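Local coordinates for protein cytolethal distending toxin subunit B (Escherichia coli, PDB 2F1N) that nicks DNA as the endonuclease subunit of a three-part bacterial toxin, very probably damaging DNA in intoxicated cells and so inducing G2/M cell cycle arrest, at residues 37-42 with 80-85; 92-97 with 114-119. All coordinates share one frame; numbering follows the deposited sequence.

Contact 1. Residues 37-42 with 80-85; sequences NVRQLI and LIWNLS
Helix 37-42 and strand 80-83 run almost perpendicular to each other, their axes 12.3 Å apart at closest approach and inclined at 83°, and the large side chains of Trp82 and Arg39 span the gap. Trp82 carries CG anti to its backbone N (chi1 -175°), which sends the indole out to the helix. The far end of its benzene ring does the touching: CZ3 lies 4.0 Å from Val38 CG1, which meets the ring at its edge, and 3.8 Å from Ile42 CD1. Branched aliphatic residues suit this buried side of the helix, where Val38 and Ile42 also rest on Leu51 of strand 50-56. The contact belongs to the helix-on-sheet layering of the DNase I-like fold, with helix 31-42 packed on one face of the larger sheet. Just past the strand, Leu84 fills the angle between indole and helix: its CD2 lies over the middle of the Trp82 ring, 3.5 Å above the ring plane, and CD1 meets Ile42 CD1. The same CD2 lies over one face of the Arg39 guanidinium. That group, reached by a chain bent at chi3, gives NH1 to Leu84 O at 3.0 Å, a nearly straight bond (164°) on a carbonyl lone pair. Arg39 NH2 bonds to Asn35 OD1 and to a water held by Asn83 O, while a second water accepts from Trp82 NE1 and, weakly, from NH2.

Contact 2. Residues 92-97 with 114-119; sequences QVYIYF and NRRADE
The connection between the two sheets of the DNase I-like sandwich, running from strand 109-113 to strand 119-123, passes beside strand 92-97, and two tyrosines of that strand receive it. Tyr94 and Tyr96 alternate with Ile95, so both project from the same side of the strand toward the loop. Tyr94 offers a ring face: Arg116 CB stands 3.7 Å from the ring centroid and 15° off its normal, a CH-pi contact displaced toward the hydroxyl end, where CB is 3.6 Å from Tyr94 CZ. The backbone follows closely, with Arg116 N 3.5 Å from Tyr94 CD1. Arg116 has CG anti to the backbone N (chi1 175°) and an extended chain, so its aliphatic root lies against the ring while the guanidinium leads away, its plane nearly at right angles to the ring. Tyr96 uses its hydroxyl instead. Its OH accepts the Ala117 N-H at 2.8 Å and an almost linear 170°, and is also hydrogen-bonded to Glu79 OE2, so this phenol oxygen links the loop to strand 78-83. The small methyl of Ala117 fits tightly beside the phenol, with CB 3.4 Å from Tyr96 CZ. At the other end, Val93 CG1 approaches Asn114 CA, and one water donates to both Gln92 O and Asn114 O. Asn114 ND2 bonds to Asp49 OD1. Beyond Ala117 the chain enters the second sheet through a classic beta bulge, which makes this contact a crossover between the two sheets of a DNase I-like sandwich, laid on tyrosines of a strand of the first.

In the fold
From the N terminus, helix 31-42 comes first, and contact 1 joins its C-terminal part to the end of strand 78-83, closing a long excursion that includes strands 50-56 and 64-65. Contact 2 opens only after contact 1 has closed, and spans the shorter passage through strand 109-113, so the two stand in series and neither nest nor cross. Their centres are 11 Å apart. Strands 78-83 and 92-98 are antiparallel neighbours in the eight-stranded sheet, probably hydrogen-bonded at Trp82 N to Val93 O and Leu80 N to Ile95 O. Contact 1 thus ties a helix to that sheet, and contact 2 ties in the connection leading to the six-stranded one.

Contact 1. Residues 37-42 with 80-85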
loop_
_atom_site.group_PDB
_atom_site.type_symbol
_atom_site.label_atom_id
_atom_site.label_comp_id
_atom_site.label_asym_id
_atom_site.label_seq_id
_atom_site.Cartn_x
_atom_site.Cartn_y
_atom_site.Cartn_z
ATOM N N ASN A 37 -13.697 10.124 -0.726
ATOM C CA ASN A 37 -13.555 8.696 -0.418
ATOM C C ASN A 37 -12.287 8.356 0.346
ATOM O O ASN A 37 -12.352 7.700 1.367
ATOM C CB ASN A 37 -13.683 7.853 -1.668
ATOM C CG ASN A 37 -14.976 8.171 -2.430
ATOM O OD1 ASN A 37 -16.086 8.039 -1.876
ATOM N ND2 ASN A 37 -14.844 8.604 -3.654
ATOM N N VAL A 38 -11.128 8.826 -0.109
ATOM C CA VAL A 38 -9.927 8.600 0.718
ATOM C C VAL A 38 -10.022 9.281 2.089
ATOM O O VAL A 38 -9.634 8.686 3.111
ATOM C CB VAL A 38 -8.635 9.095 -0.032
ATOM C CG1 VAL A 38 -7.474 9.118 0.948
ATOM C CG2 VAL A 38 -8.305 8.205 -1.280
ATOM N N ARG A 39 -10.553 10.496 2.112
ATOM C CA ARG A 39 -10.740 11.218 3.367
ATOM C C ARG A 39 -11.542 10.411 4.395
ATOM O O ARG A 39 -11.171 10.343 5.564
ATOM C CB ARG A 39 -11.452 12.524 3.095
ATOM C CG ARG A 39 -11.688 13.292 4.378
ATOM C CD ARG A 39 -12.590 14.477 4.192
ATOM N NE ARG A 39 -11.902 15.602 3.573
ATOM C CZ ARG A 39 -11.269 16.564 4.267
ATOM N NH1 ARG A 39 -11.214 16.495 5.582
ATOM N NH2 ARG A 39 -10.693 17.580 3.636
ATOM N N GLN A 40 -12.630 9.797 3.936
ATOM C CA GLN A 40 -13.443 8.944 4.810
ATOM C C GLN A 40 -12.705 7.728 5.352
ATOM O O GLN A 40 -12.890 7.372 6.521
ATOM C CB GLN A 40 -14.764 8.561 4.108
ATOM C CG GLN A 40 -15.878 9.716 4.107
ATOM C CD GLN A 40 -15.398 11.150 4.470
ATOM O OE1 GLN A 40 -15.439 12.077 3.615
ATOM N NE2 GLN A 40 -14.986 11.348 5.735
ATOM N N LEU A 41 -11.856 7.103 4.531
ATOM C CA LEU A 41 -11.055 5.981 5.010
ATOM C C LEU A 41 -10.044 6.316 6.108
ATOM O O LEU A 41 -9.817 5.467 7.002
ATOM C CB LEU A 41 -10.318 5.315 3.850
ATOM C CG LEU A 41 -10.998 4.304 2.943
ATOM C CD1 LEU A 41 -11.526 3.038 3.651
ATOM C CD2 LEU A 41 -12.123 4.987 2.328
ATOM N N ILE A 42 -9.459 7.525 6.033
ATOM C CA ILE A 42 -8.387 7.960 6.945
ATOM C C ILE A 42 -8.787 8.901 8.097
ATOM O O ILE A 42 -7.912 9.407 8.839
ATOM C CB ILE A 42 -7.206 8.582 6.145
ATOM C CG1 ILE A 42 -7.639 9.900 5.459
ATOM C CG2 ILE A 42 -6.661 7.530 5.146
ATOM C CD1 ILE A 42 -6.511 10.782 5.097
ATOM N N LEU A 80 3.783 15.015 0.825
ATOM C CA LEU A 80 2.846 16.130 0.946
ATOM C C LEU A 80 2.156 16.131 2.307
ATOM O O LEU A 80 1.906 15.063 2.873
ATOM C CB LEU A 80 1.779 16.085 -0.188
ATOM C CG LEU A 80 2.207 15.457 -1.532
ATOM C CD1 LEU A 80 0.957 15.027 -2.357
ATOM C CD2 LEU A 80 3.050 16.437 -2.335
ATOM N N ILE A 81 1.872 17.318 2.854
ATOM C CA ILE A 81 1.041 17.387 4.020
ATOM C C ILE A 81 -0.355 17.794 3.603
ATOM O O ILE A 81 -0.542 18.725 2.805
ATOM C CB ILE A 81 1.652 18.331 5.128
ATOM C CG1 ILE A 81 2.812 17.597 5.781
ATOM C CG2 ILE A 81 0.638 18.610 6.278
ATOM C CD1 ILE A 81 3.705 18.444 6.750
ATOM N N TRP A 82 -1.336 17.097 4.170
ATOM C CA TRP A 82 -2.739 17.321 3.799
ATOM C C TRP A 82 -3.478 17.679 5.066
ATOM O O TRP A 82 -3.691 16.846 5.972
ATOM C CB TRP A 82 -3.315 16.063 3.112
ATOM C CG TRP A 82 -4.722 16.173 2.559
ATOM C CD1 TRP A 82 -5.427 17.321 2.230
ATOM C CD2 TRP A 82 -5.578 15.068 2.254
ATOM N NE1 TRP A 82 -6.668 16.974 1.729
ATOM C CE2 TRP A 82 -6.778 15.599 1.717
ATOM C CE3 TRP A 82 -5.433 13.671 2.346
ATOM C CZ2 TRP A 82 -7.853 14.776 1.317
ATOM C CZ3 TRP A 82 -6.504 12.835 1.905
ATOM C CH2 TRP A 82 -7.685 13.413 1.393
ATOM N N ASN A 83 -3.860 18.965 5.147
ATOM C CA ASN A 83 -4.541 19.465 6.353
ATOM C C ASN A 83 -6.009 19.118 6.230
ATOM O O ASN A 83 -6.631 19.485 5.242
ATOM C CB ASN A 83 -4.356 20.990 6.493
ATOM C CG ASN A 83 -4.806 21.527 7.867
ATOM O OD1 ASN A 83 -5.668 20.960 8.516
ATOM N ND2 ASN A 83 -4.216 22.637 8.293
ATOM N N LEU A 84 -6.560 18.393 7.201
ATOM C CA LEU A 84 -7.911 17.836 7.051
ATOM C C LEU A 84 -8.951 18.621 7.846
ATOM O O LEU A 84 -10.151 18.514 7.580
ATOM C CB LEU A 84 -7.946 16.363 7.498
ATOM C CG LEU A 84 -7.127 15.362 6.675
ATOM C CD1 LEU A 84 -7.194 13.978 7.266
ATOM C CD2 LEU A 84 -7.642 15.322 5.207
ATOM N N SER A 85 -8.488 19.362 8.851
ATOM C CA SER A 85 -9.366 20.097 9.788
ATOM C C SER A 85 -8.497 20.676 10.883
ATOM O O SER A 85 -7.362 20.254 11.044
ATOM C CB SER A 85 -10.421 19.172 10.434
ATOM O OG SER A 85 -11.297 19.881 11.326
HETATM O O HOH W 1 -9.320 19.908 4.540
HETATM O O HOH W 2 -9.015 18.397 0.812
#

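Contact 2. Residues 92-97 with 114-119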
loop_
_atom_site.group_PDB
_atom_site.type_symbol
_atom_site.label_atom_id
_atom_site.label_comp_id
_atom_site.label_asym_id
_atom_site.label_seq_id
_atom_site.Cartn_x
_atom_site.Cartn_y
_atom_site.Cartn_z
ATOM N N GLN A 92 -4.101 16.377 10.507
ATOM C CA GLN A 92 -3.383 16.370 9.224
ATOM C C GLN A 92 -2.860 14.980 8.915
ATOM O O GLN A 92 -2.590 14.177 9.824
ATOM C CB GLN A 92 -2.201 17.323 9.249
ATOM C CG GLN A 92 -2.540 18.777 9.532
ATOM C CD GLN A 92 -1.382 19.693 9.190
ATOM O OE1 GLN A 92 -1.532 20.626 8.380
ATOM N NE2 GLN A 92 -0.229 19.437 9.801
ATOM N N VAL A 93 -2.651 14.707 7.637
ATOM C CA VAL A 93 -2.048 13.425 7.281
ATOM C C VAL A 93 -0.913 13.689 6.292
ATOM O O VAL A 93 -0.875 14.762 5.656
ATOM C CB VAL A 93 -3.074 12.408 6.692
ATOM C CG1 VAL A 93 -4.114 11.919 7.772
ATOM C CG2 VAL A 93 -3.727 12.943 5.399
ATOM N N TYR A 94 -0.037 12.711 6.140
ATOM C CA TYR A 94 1.081 12.779 5.203
ATOM C C TYR A 94 0.789 11.901 3.998
ATOM O O TYR A 94 0.308 10.782 4.130
ATOM C CB TYR A 94 2.391 12.288 5.897
ATOM C CG TYR A 94 2.931 13.312 6.862
ATOM C CD1 TYR A 94 2.440 13.383 8.154
ATOM C CD2 TYR A 94 3.926 14.190 6.449
ATOM C CE1 TYR A 94 2.932 14.366 9.060
ATOM C CE2 TYR A 94 4.436 15.128 7.305
ATOM C CZ TYR A 94 3.947 15.192 8.626
ATOM O OH TYR A 94 4.455 16.129 9.497
ATOM N N ILE A 95 1.045 12.417 2.780
ATOM C CA ILE A 95 0.873 11.604 1.574
ATOM C C ILE A 95 2.209 11.398 0.915
ATOM O O ILE A 95 2.971 12.363 0.733
ATOM C CB ILE A 95 -0.083 12.339 0.549
ATOM C CG1 ILE A 95 -1.468 12.610 1.178
ATOM C CG2 ILE A 95 -0.239 11.450 -0.712
ATOM C CD1 ILE A 95 -2.397 13.420 0.188
ATOM N N TYR A 96 2.521 10.167 0.524
ATOM C CA TYR A 96 3.772 9.922 -0.227
ATOM C C TYR A 96 3.285 9.511 -1.588
ATOM O O TYR A 96 2.555 8.495 -1.756
ATOM C CB TYR A 96 4.600 8.796 0.474
ATOM C CG TYR A 96 4.968 9.316 1.819
ATOM C CD1 TYR A 96 6.110 10.128 1.974
ATOM C CD2 TYR A 96 4.096 9.159 2.917
ATOM C CE1 TYR A 96 6.431 10.709 3.217
ATOM C CE2 TYR A 96 4.385 9.767 4.146
ATOM C CZ TYR A 96 5.553 10.529 4.287
ATOM O OH TYR A 96 5.828 11.160 5.498
ATOM N N PHE A 97 3.620 10.337 -2.570
ATOM C CA PHE A 97 2.980 10.201 -3.888
ATOM C C PHE A 97 4.004 9.973 -4.968
ATOM O O PHE A 97 4.975 10.733 -5.044
ATOM C CB PHE A 97 2.126 11.453 -4.181
ATOM C CG PHE A 97 1.057 11.209 -5.221
ATOM C CD1 PHE A 97 1.365 11.228 -6.541
ATOM C CD2 PHE A 97 -0.272 10.932 -4.824
ATOM C CE1 PHE A 97 0.395 10.969 -7.516
ATOM C CE2 PHE A 97 -1.269 10.672 -5.816
ATOM C CZ PHE A 97 -0.898 10.682 -7.143
ATOM N N ASN A 114 -1.124 8.687 8.972
ATOM C CA ASN A 114 -1.382 9.703 10.021
ATOM C C ASN A 114 -0.156 10.037 10.878
ATOM O O ASN A 114 -0.257 10.858 11.817
ATOM C CB ASN A 114 -2.563 9.304 10.905
ATOM C CG ASN A 114 -2.393 7.968 11.581
ATOM O OD1 ASN A 114 -1.311 7.410 11.669
ATOM N ND2 ASN A 114 -3.503 7.478 12.144
ATOM N N ARG A 115 0.981 9.443 10.519
ATOM C CA ARG A 115 2.271 9.789 11.109
ATOM C C ARG A 115 3.261 10.105 9.978
ATOM O O ARG A 115 3.272 9.408 8.969
ATOM C CB ARG A 115 2.795 8.606 11.957
ATOM C CG ARG A 115 1.907 8.298 13.177
ATOM C CD ARG A 115 2.491 7.280 14.205
ATOM N NE ARG A 115 3.670 7.772 14.957
ATOM C CZ ARG A 115 3.769 7.904 16.305
ATOM N NH1 ARG A 115 2.754 7.612 17.120
ATOM N NH2 ARG A 115 4.908 8.347 16.846
ATOM N N ARG A 116 4.106 11.104 10.153
ATOM C CA ARG A 116 5.195 11.282 9.208
ATOM C C ARG A 116 6.052 10.040 9.070
ATOM O O ARG A 116 6.435 9.407 10.087
ATOM C CB ARG A 116 6.061 12.479 9.620
ATOM C CG ARG A 116 7.353 12.737 8.789
ATOM C CD ARG A 116 8.240 13.874 9.450
ATOM N NE ARG A 116 9.402 14.276 8.626
ATOM C CZ ARG A 116 10.585 13.645 8.553
ATOM N NH1 ARG A 116 10.834 12.550 9.265
ATOM N NH2 ARG A 116 11.514 14.114 7.727
ATOM N N ALA A 117 6.432 9.713 7.842
ATOM C CA ALA A 117 7.304 8.564 7.633
ATOM C C ALA A 117 8.670 8.840 8.261
ATOM O O ALA A 117 9.239 9.922 8.069
ATOM C CB ALA A 117 7.514 8.355 6.107
ATOM N N ASP A 118 9.200 7.885 9.022
ATOM C CA ASP A 118 10.605 8.008 9.462
ATOM C C ASP A 118 11.598 7.863 8.331
ATOM O O ASP A 118 12.694 8.455 8.345
ATOM C CB ASP A 118 10.903 6.996 10.585
ATOM C CG ASP A 118 10.016 7.249 11.802
ATOM O OD1 ASP A 118 9.742 8.429 12.117
ATOM O OD2 ASP A 118 9.528 6.349 12.503
ATOM N N GLU A 119 11.227 7.040 7.363
ATOM C CA GLU A 119 12.098 6.755 6.219
ATOM C C GLU A 119 11.174 6.437 5.035
ATOM O O GLU A 119 10.066 5.927 5.214
ATOM C CB GLU A 119 13.043 5.570 6.559
ATOM C CG GLU A 119 14.195 5.312 5.618
ATOM C CD GLU A 119 15.181 4.285 6.157
ATOM O OE1 GLU A 119 14.884 3.530 7.128
ATOM O OE2 GLU A 119 16.260 4.241 5.570
HETATM O O HOH W 3 -1.227 13.291 11.722
#